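Local structure of high affinity transport system protein p37 (Mycoplasma hyorhinis, 3EKI) at residues 46-51 with 362-367; 226-231 with 329-334; 278-281 with 287-290. The protein binds thiamine diphosphate as the extracytoplasmic lipoprotein component of a high-affinity transport system, and is probably the receptor that delivers thiamine compounds for uptake. One frame throughout, in Å; residues are numbered along the deposited sequence.

Contact 1. Residues 46-51 with 362-367; sequences ITFGVS and QTFINL
F48 and F364 make this contact between them. F48 sits in the middle of strand 45-51 and F364 on helix 354-369, and their side chains reach toward each other from opposite directions across a gap of 12.4 Å between the two CA atoms. They meet at the far corners of the rings. F48 CE2 lies 4.1 Å from F364 CZ, and F48 CZ is 4.2 Å from both CE2 and CZ of F364. The rings meet obliquely, centroids 5.8 Å apart and planes turned 32° against each other, and the pair buries only a modest 69 Å² in all. F48 leaves the strand toward the helix. F364 starts off across the line of approach, and its first torsion, with CG beside the backbone N (chi1 -86°), brings the ring end round to F48.

The two rings belong to a larger aromatic cluster. F76 of helix 64-85 meets both of them edge-to-face, F122 adds its ring to F48, and Y384 adds its ring to F364. Two residues earlier on the strand, I46 packs on E356 and I360, so helix 354-369 covers more of it than this one ring.

On the helix itself, Q362 NE2 donates to N366 OD1 at 2.9 Å, coming from above the carbonyl plane, while N366 ND2 goes on to E79 of helix 64-85. At the strand, T47 N bonds OD1 of D121, a ligand of the calcium about 9 Å from the F48 side chain. The contact proper is wholly apolar: strand and helix cohere here through van der Waals and aromatic packing in a buried core, with the polar bonds kept to its margins.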
loop_
_atom_site.group_PDB
_atom_site.type_symbol
_atom_site.label_atom_id
_atom_site.label_comp_id
_atom_site.label_asym_id
_atom_site.label_seq_id
_atom_site.Cartn_x
_atom_site.Cartn_y
_atom_site.Cartn_z
ATOM N N ILE A 46 19.300 -1.241 -17.828
ATOM C CA ILE A 46 18.080 -1.597 -17.115
ATOM C C ILE A 46 17.386 -0.292 -16.732
ATOM O O ILE A 46 18.027 0.559 -16.141
ATOM C CB ILE A 46 18.415 -2.495 -15.926
ATOM C CG1 ILE A 46 18.897 -3.897 -16.316
ATOM C CG2 ILE A 46 17.242 -2.589 -14.955
ATOM C CD1 ILE A 46 17.762 -4.786 -16.798
ATOM N N THR A 47 16.123 -0.195 -17.101
ATOM C CA THR A 47 15.294 0.956 -16.789
ATOM C C THR A 47 14.148 0.562 -15.858
ATOM O O THR A 47 13.353 -0.301 -16.231
ATOM C CB THR A 47 14.723 1.571 -18.082
ATOM O OG1 THR A 47 15.800 2.008 -18.919
ATOM C CG2 THR A 47 13.878 2.797 -17.765
ATOM N N PHE A 48 14.072 1.175 -14.686
ATOM C CA PHE A 48 12.964 1.040 -13.754
ATOM C C PHE A 48 11.866 2.076 -14.008
ATOM O O PHE A 48 12.121 3.276 -14.169
ATOM C CB PHE A 48 13.485 1.212 -12.326
ATOM C CG PHE A 48 14.530 0.205 -11.865
ATOM C CD1 PHE A 48 14.648 -1.057 -12.415
ATOM C CD2 PHE A 48 15.402 0.550 -10.845
ATOM C CE1 PHE A 48 15.620 -1.934 -11.943
ATOM C CE2 PHE A 48 16.363 -0.318 -10.363
ATOM C CZ PHE A 48 16.451 -1.577 -10.910
ATOM N N GLY A 49 10.613 1.666 -14.022
ATOM C CA GLY A 49 9.498 2.590 -14.102
ATOM C C GLY A 49 9.265 3.130 -12.702
ATOM O O GLY A 49 9.288 2.347 -11.747
ATOM N N VAL A 50 9.083 4.443 -12.616
ATOM C CA VAL A 50 8.732 5.085 -11.352
ATOM C C VAL A 50 7.632 6.119 -11.629
ATOM O O VAL A 50 7.526 6.637 -12.727
ATOM C CB VAL A 50 9.879 5.791 -10.619
ATOM C CG1 VAL A 50 11.025 4.830 -10.343
ATOM C CG2 VAL A 50 10.344 7.012 -11.404
ATOM N N SER A 51 6.859 6.376 -10.576
ATOM C CA SER A 51 5.734 7.283 -10.743
ATOM C C SER A 51 6.176 8.664 -11.248
ATOM O O SER A 51 7.084 9.257 -10.673
ATOM C CB SER A 51 4.947 7.481 -9.448
ATOM O OG SER A 51 4.002 8.525 -9.683
ATOM N N GLN A 362 18.896 -9.294 -5.535
ATOM C CA GLN A 362 19.864 -9.289 -4.456
ATOM C C GLN A 362 20.437 -7.904 -4.219
ATOM O O GLN A 362 20.771 -7.560 -3.075
ATOM C CB GLN A 362 21.004 -10.268 -4.770
ATOM C CG GLN A 362 21.862 -10.591 -3.553
ATOM C CD GLN A 362 21.036 -11.264 -2.463
ATOM O OE1 GLN A 362 20.382 -12.249 -2.771
ATOM N NE2 GLN A 362 21.110 -10.712 -1.266
ATOM N N THR A 363 20.509 -7.115 -5.295
ATOM C CA THR A 363 20.984 -5.745 -5.134
ATOM C C THR A 363 19.998 -4.924 -4.278
ATOM O O THR A 363 20.450 -4.159 -3.413
ATOM C CB THR A 363 21.255 -5.081 -6.489
ATOM O OG1 THR A 363 22.334 -5.794 -7.121
ATOM C CG2 THR A 363 21.710 -3.644 -6.321
ATOM N N PHE A 364 18.703 -5.086 -4.488
ATOM C CA PHE A 364 17.718 -4.407 -3.630
ATOM C C PHE A 364 17.955 -4.811 -2.173
ATOM O O PHE A 364 18.025 -3.953 -1.288
ATOM C CB PHE A 364 16.271 -4.699 -4.040
ATOM C CG PHE A 364 15.719 -3.802 -5.110
ATOM C CD1 PHE A 364 15.301 -2.513 -4.844
ATOM C CD2 PHE A 364 15.608 -4.244 -6.414
ATOM C CE1 PHE A 364 14.779 -1.722 -5.849
ATOM C CE2 PHE A 364 15.104 -3.470 -7.425
ATOM C CZ PHE A 364 14.695 -2.183 -7.150
ATOM N N ILE A 365 18.080 -6.100 -1.926
ATOM C CA ILE A 365 18.246 -6.669 -0.593
ATOM C C ILE A 365 19.488 -6.108 0.079
ATOM O O ILE A 365 19.486 -5.654 1.235
ATOM C CB ILE A 365 18.270 -8.204 -0.668
ATOM C CG1 ILE A 365 16.924 -8.787 -1.098
ATOM C CG2 ILE A 365 18.720 -8.808 0.647
ATOM C CD1 ILE A 365 16.902 -10.255 -1.467
ATOM N N ASN A 366 20.595 -6.135 -0.678
ATOM C CA ASN A 366 21.859 -5.680 -0.098
ATOM C C ASN A 366 21.871 -4.179 0.117
ATOM O O ASN A 366 22.491 -3.730 1.095
ATOM C CB ASN A 366 23.050 -6.129 -0.979
ATOM C CG ASN A 366 23.263 -7.610 -1.015
ATOM O OD1 ASN A 366 22.632 -8.444 -0.368
ATOM N ND2 ASN A 366 24.235 -8.037 -1.828
ATOM N N LEU A 367 21.230 -3.369 -0.714
ATOM C CA LEU A 367 21.150 -1.930 -0.560
ATOM C C LEU A 367 20.371 -1.594 0.730
ATOM O O LEU A 367 20.736 -0.645 1.424
ATOM C CB LEU A 367 20.485 -1.194 -1.720
ATOM C CG LEU A 367 21.280 -1.026 -3.020
ATOM C CD1 LEU A 367 20.413 -0.297 -4.039
ATOM C CD2 LEU A 367 22.596 -0.289 -2.811
#

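Contact 2. Residues 226-231 with 329-334; sequences ETLAKI and NEKMEA. With CA (calcium ion), chain E.
The carboxylate of E333 is the flat group here, and methyl CD1 of L228 lies over one of its faces, on the OE2 side, with CD1 3.9 Å from OE2. Oxygen OE1 is engaged in a salt bridge with K232, further along helix 225-236. L228 points from that helix toward strand 331-337, and the same CD1 also receives the end of K331, whose NZ comes within 3.4 Å and CE within 3.9 Å. The lysine and leucine side chains cross at about a right angle. K331 begins by running past the helix, and bends at its last two torsions (chi3 -75°, chi4 -55°) carry the ammonium back over the methyl. From there NZ makes a salt bridge with D225 OD1 at the start of the helix.

E333 starts toward the helix and K331 reaches it by its bent end, while M332 between them points away, onto W220. Helix 225-236 follows strand 217-223 in the chain and packs through L228 against 331-337, the outermost strand of the mixed sheet, which pairs with 217-223 through backbone bonds of K331 to G223 and of E333 to I221.

Just before, the chain serves a calcium ion: E330 O binds it at 2.3 Å, with C=O...calcium close to straight at about 160°. Two waters, T326 OG1 and K327 O complete the ligands found.

Chemically, one leucine methyl is framed by an ammonium and a carboxylate, each paired with a residue of helix 225-236, D225 and K232. The edge strand is thus joined to the helix by two ion pairs flanking an apolar touch.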
loop_
_atom_site.group_PDB
_atom_site.type_symbol
_atom_site.label_atom_id
_atom_site.label_comp_id
_atom_site.label_asym_id
_atom_site.label_seq_id
_atom_site.Cartn_x
_atom_site.Cartn_y
_atom_site.Cartn_z
ATOM N N GLU A 226 -24.008 10.953 19.161
ATOM C CA GLU A 226 -25.244 10.225 18.843
ATOM C C GLU A 226 -25.077 9.466 17.528
ATOM O O GLU A 226 -25.479 8.312 17.450
ATOM C CB GLU A 226 -26.404 11.200 18.820
ATOM C CG GLU A 226 -27.540 11.008 17.865
ATOM C CD GLU A 226 -28.784 11.752 18.343
ATOM O OE1 GLU A 226 -29.009 12.881 17.865
ATOM O OE2 GLU A 226 -29.517 11.198 19.195
ATOM N N THR A 227 -24.480 10.118 16.538
ATOM C CA THR A 227 -24.275 9.473 15.217
ATOM C C THR A 227 -23.318 8.313 15.321
ATOM O O THR A 227 -23.499 7.222 14.760
ATOM C CB THR A 227 -23.789 10.526 14.214
ATOM O OG1 THR A 227 -24.849 11.482 14.002
ATOM C CG2 THR A 227 -23.480 9.893 12.862
ATOM N N LEU A 228 -22.209 8.436 16.045
ATOM C CA LEU A 228 -21.281 7.320 16.201
ATOM C C LEU A 228 -21.978 6.125 16.832
ATOM O O LEU A 228 -21.786 4.957 16.513
ATOM C CB LEU A 228 -20.086 7.768 17.031
ATOM C CG LEU A 228 -19.079 8.688 16.339
ATOM C CD1 LEU A 228 -18.054 9.215 17.324
ATOM C CD2 LEU A 228 -18.405 7.938 15.208
ATOM N N ALA A 229 -22.850 6.411 17.819
ATOM C CA ALA A 229 -23.549 5.316 18.472
ATOM C C ALA A 229 -24.506 4.599 17.517
ATOM O O ALA A 229 -24.598 3.370 17.593
ATOM C CB ALA A 229 -24.338 5.785 19.694
ATOM N N LYS A 230 -25.163 5.385 16.664
ATOM C CA LYS A 230 -26.091 4.805 15.706
ATOM C C LYS A 230 -25.340 3.963 14.677
ATOM O O LYS A 230 -25.827 2.909 14.265
ATOM C CB LYS A 230 -26.927 5.903 15.044
ATOM C CG LYS A 230 -27.993 6.518 15.944
ATOM C CD LYS A 230 -28.745 7.575 15.132
ATOM C CE LYS A 230 -29.878 8.158 15.975
ATOM N NZ LYS A 230 -30.923 8.832 15.157
ATOM N N ILE A 231 -24.136 4.426 14.290
ATOM C CA ILE A 231 -23.367 3.633 13.321
ATOM C C ILE A 231 -22.933 2.317 13.913
ATOM O O ILE A 231 -23.041 1.259 13.298
ATOM C CB ILE A 231 -22.151 4.469 12.854
ATOM C CG1 ILE A 231 -22.593 5.666 11.998
ATOM C CG2 ILE A 231 -21.098 3.638 12.140
ATOM C CD1 ILE A 231 -21.450 6.621 11.670
ATOM N N ASN A 329 -17.544 19.289 17.329
ATOM C CA ASN A 329 -18.130 18.258 18.211
ATOM C C ASN A 329 -18.233 16.890 17.556
ATOM O O ASN A 329 -19.006 16.019 17.987
ATOM C CB ASN A 329 -19.498 18.734 18.697
ATOM C CG ASN A 329 -20.557 18.592 17.625
ATOM O OD1 ASN A 329 -20.259 18.837 16.459
ATOM N ND2 ASN A 329 -21.750 18.195 18.054
ATOM N N GLU A 330 -17.407 16.644 16.530
ATOM C CA GLU A 330 -17.353 15.335 15.890
ATOM C C GLU A 330 -15.958 14.749 16.032
ATOM O O GLU A 330 -14.987 15.453 16.277
ATOM C CB GLU A 330 -17.758 15.433 14.416
ATOM C CG GLU A 330 -19.130 16.068 14.266
ATOM C CD GLU A 330 -19.721 16.027 12.880
ATOM O OE1 GLU A 330 -19.044 15.524 11.960
ATOM O OE2 GLU A 330 -20.872 16.505 12.722
ATOM N N LYS A 331 -15.857 13.437 15.903
ATOM C CA LYS A 331 -14.636 12.699 15.963
ATOM C C LYS A 331 -14.670 11.692 14.794
ATOM O O LYS A 331 -15.713 11.224 14.372
ATOM C CB LYS A 331 -14.448 11.893 17.245
ATOM C CG LYS A 331 -14.770 12.528 18.573
ATOM C CD LYS A 331 -14.399 11.593 19.713
ATOM C CE LYS A 331 -15.391 10.442 19.843
ATOM N NZ LYS A 331 -16.795 10.921 19.984
ATOM N N MET A 332 -13.484 11.353 14.346
ATOM C CA MET A 332 -13.244 10.273 13.407
ATOM C C MET A 332 -12.446 9.178 14.095
ATOM O O MET A 332 -11.434 9.458 14.753
ATOM C CB MET A 332 -12.454 10.864 12.253
ATOM C CG MET A 332 -12.473 10.118 10.954
ATOM S SD MET A 332 -11.629 11.079 9.660
ATOM C CE MET A 332 -11.100 9.698 8.639
ATOM N N GLU A 333 -12.873 7.928 13.982
ATOM C CA GLU A 333 -12.193 6.838 14.645
ATOM C C GLU A 333 -12.239 5.571 13.802
ATOM O O GLU A 333 -13.097 5.439 12.928
ATOM C CB GLU A 333 -12.815 6.560 16.019
ATOM C CG GLU A 333 -14.259 6.122 15.966
ATOM C CD GLU A 333 -14.996 6.256 17.296
ATOM O OE1 GLU A 333 -15.832 5.375 17.576
ATOM O OE2 GLU A 333 -14.797 7.199 18.084
ATOM N N ALA A 334 -11.324 4.667 14.095
ATOM C CA ALA A 334 -11.279 3.391 13.425
ATOM C C ALA A 334 -12.387 2.471 13.940
ATOM O O ALA A 334 -12.563 2.337 15.155
ATOM C CB ALA A 334 -9.918 2.747 13.640
HETATM CA CA CA E . -13.372 17.056 16.022
HETATM O O HOH W 1 -13.410 17.722 18.209
HETATM O O HOH W 2 -11.732 15.511 16.640
#

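Contact 3. Residues 278-281 with 287-290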
loop_
_atom_site.group_PDB
_atom_site.type_symbol
_atom_site.label_atom_id
_atom_site.label_comp_id
_atom_site.label_asym_id
_atom_site.label_seq_id
_atom_site.Cartn_x
_atom_site.Cartn_y
_atom_site.Cartn_z
ATOM N N ASN A 278 -20.291 -2.683 -5.757
ATOM C CA ASN A 278 -20.713 -2.028 -7.007
ATOM C C ASN A 278 -22.199 -2.200 -7.278
ATOM O O ASN A 278 -22.901 -1.275 -7.692
ATOM C CB ASN A 278 -19.870 -2.603 -8.167
ATOM C CG ASN A 278 -18.557 -1.845 -8.290
ATOM O OD1 ASN A 278 -18.275 -0.906 -7.541
ATOM N ND2 ASN A 278 -17.728 -2.248 -9.249
ATOM N N GLU A 279 -22.714 -3.405 -7.024
ATOM C CA GLU A 279 -24.147 -3.613 -7.237
ATOM C C GLU A 279 -24.967 -2.791 -6.255
ATOM O O GLU A 279 -25.944 -2.191 -6.677
ATOM C CB GLU A 279 -24.553 -5.076 -7.119
ATOM C CG GLU A 279 -24.709 -5.776 -8.467
ATOM C CD GLU A 279 -25.245 -7.190 -8.344
ATOM O OE1 GLU A 279 -26.483 -7.373 -8.370
ATOM O OE2 GLU A 279 -24.432 -8.128 -8.226
ATOM N N ASP A 280 -24.562 -2.776 -5.001
ATOM C CA ASP A 280 -25.251 -1.950 -3.999
ATOM C C ASP A 280 -25.215 -0.474 -4.348
ATOM O O ASP A 280 -26.216 0.231 -4.239
ATOM C CB ASP A 280 -24.603 -2.229 -2.639
ATOM C CG ASP A 280 -25.397 -1.693 -1.456
ATOM O OD1 ASP A 280 -25.001 -0.625 -0.934
ATOM O OD2 ASP A 280 -26.405 -2.320 -1.067
ATOM N N ARG A 281 -24.071 0.049 -4.803
ATOM C CA ARG A 281 -24.000 1.456 -5.176
ATOM C C ARG A 281 -24.896 1.796 -6.347
ATOM O O ARG A 281 -25.465 2.876 -6.419
ATOM C CB ARG A 281 -22.544 1.837 -5.460
ATOM C CG ARG A 281 -22.422 3.129 -6.249
ATOM C CD ARG A 281 -20.962 3.426 -6.564
ATOM N NE ARG A 281 -20.323 2.382 -7.370
ATOM C CZ ARG A 281 -19.020 2.383 -7.648
ATOM N NH1 ARG A 281 -18.235 3.353 -7.204
ATOM N NH2 ARG A 281 -18.463 1.436 -8.380
ATOM N N ALA A 287 -25.417 7.094 -1.513
ATOM C CA ALA A 287 -24.803 6.550 -0.302
ATOM C C ALA A 287 -23.308 6.318 -0.465
ATOM O O ALA A 287 -22.630 5.802 0.428
ATOM C CB ALA A 287 -25.516 5.263 0.074
ATOM N N TYR A 288 -22.749 6.656 -1.613
ATOM C CA TYR A 288 -21.360 6.399 -1.926
ATOM C C TYR A 288 -20.709 7.584 -2.613
ATOM O O TYR A 288 -21.357 8.260 -3.414
ATOM C CB TYR A 288 -21.257 5.217 -2.888
ATOM C CG TYR A 288 -21.645 3.888 -2.321
ATOM C CD1 TYR A 288 -22.947 3.413 -2.354
ATOM C CD2 TYR A 288 -20.661 3.086 -1.730
ATOM C CE1 TYR A 288 -23.274 2.176 -1.818
ATOM C CE2 TYR A 288 -20.986 1.864 -1.202
ATOM C CZ TYR A 288 -22.280 1.408 -1.245
ATOM O OH TYR A 288 -22.530 0.174 -0.693
ATOM N N LYS A 289 -19.436 7.802 -2.328
ATOM C CA LYS A 289 -18.661 8.850 -2.989
ATOM C C LYS A 289 -17.189 8.466 -3.008
ATOM O O LYS A 289 -16.672 7.885 -2.048
ATOM C CB LYS A 289 -18.847 10.190 -2.294
ATOM C CG LYS A 289 -18.240 11.365 -3.045
ATOM C CD LYS A 289 -18.442 12.648 -2.246
ATOM C CE LYS A 289 -19.887 13.124 -2.431
ATOM N NZ LYS A 289 -20.018 13.731 -3.791
ATOM N N GLN A 290 -16.524 8.776 -4.117
ATOM C CA GLN A 290 -15.101 8.437 -4.233
ATOM C C GLN A 290 -14.248 9.612 -3.780
ATOM O O GLN A 290 -14.118 10.628 -4.487
ATOM C CB GLN A 290 -14.736 8.006 -5.664
ATOM C CG GLN A 290 -13.316 7.473 -5.799
ATOM C CD GLN A 290 -12.773 7.442 -7.209
ATOM O OE1 GLN A 290 -13.342 6.784 -8.068
ATOM N NE2 GLN A 290 -11.691 8.153 -7.465
#
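D280 OD1 is gripped from two directions: Y288 OH donates a short hydrogen bond to it at 2.6 Å, and R244 NE of helix 240-245 makes a salt bridge to the same oxygen. The other oxygen, OD2, accepts from W240 NE1, so three donors hold this buried carboxylate. The tyrosine hydroxyl reaches OD1 on its anti side, 26° out of the carboxylate plane. Relative to the tyrosine ring, OD1 lies at the edge, near the plane, and is 3.4 Å from Y288 CE1. The two flat groups stand nearly upright to each other. With CG anti to the backbone N (chi1 -167°), D280 swings its carboxylate from the flank of helix 277-283 to the end of the ring.

R281, the next residue, works on a face instead of the edge. Its CB sits over the Y288 ring, 3.8 Å from the centroid and 23° off the normal, a CH-pi contact shifted toward CD1, which CB approaches to 3.5 Å. The backbone of R281 takes part as well, its CA lying 3.5 Å from Y288 CE1. R281 CG stays in touch with the ring, 3.9 Å from Y288 CD1; the bend at chi3 then leads the guanidinium away, and the side chain packs on H250.

Y288 thus spans from strand 288-290 to the helix, with one face against R281 and its hydroxyl at D280, while I248, W240 and R244 also touch its side chain. The strand is an edge of the mixed sheet, tied to strand 248-250 by backbone bonds of K289. The helix is folded back on the strand that follows it after a short turn. Three donors, one of them the charged R244, probably favour the anionic form of D280, and the hydrogen bond and the R281 contact together hold the ring in place between strand and helix.

In the fold
Contacts 2 and 3 share one mixed sheet and sit at its two outermost strands: contact 2 at 331-337, contact 3 at 288-290. Their centres are 21 Å apart and their nearest atoms about 11 Å. Contact 1 lies on the other side of the chain's centre, 44 Å from contact 2 and 38 Å from contact 3 between centres, consistent with the two-lobed design of periplasmic-type binding proteins. Thiamine diphosphate binds between these regions, about 13 Å from the F364 side chain and about 14 Å from that of R281, so neither side chain touches the ligand. Along the chain, contact 3 is nested within contact 2, and both within contact 1.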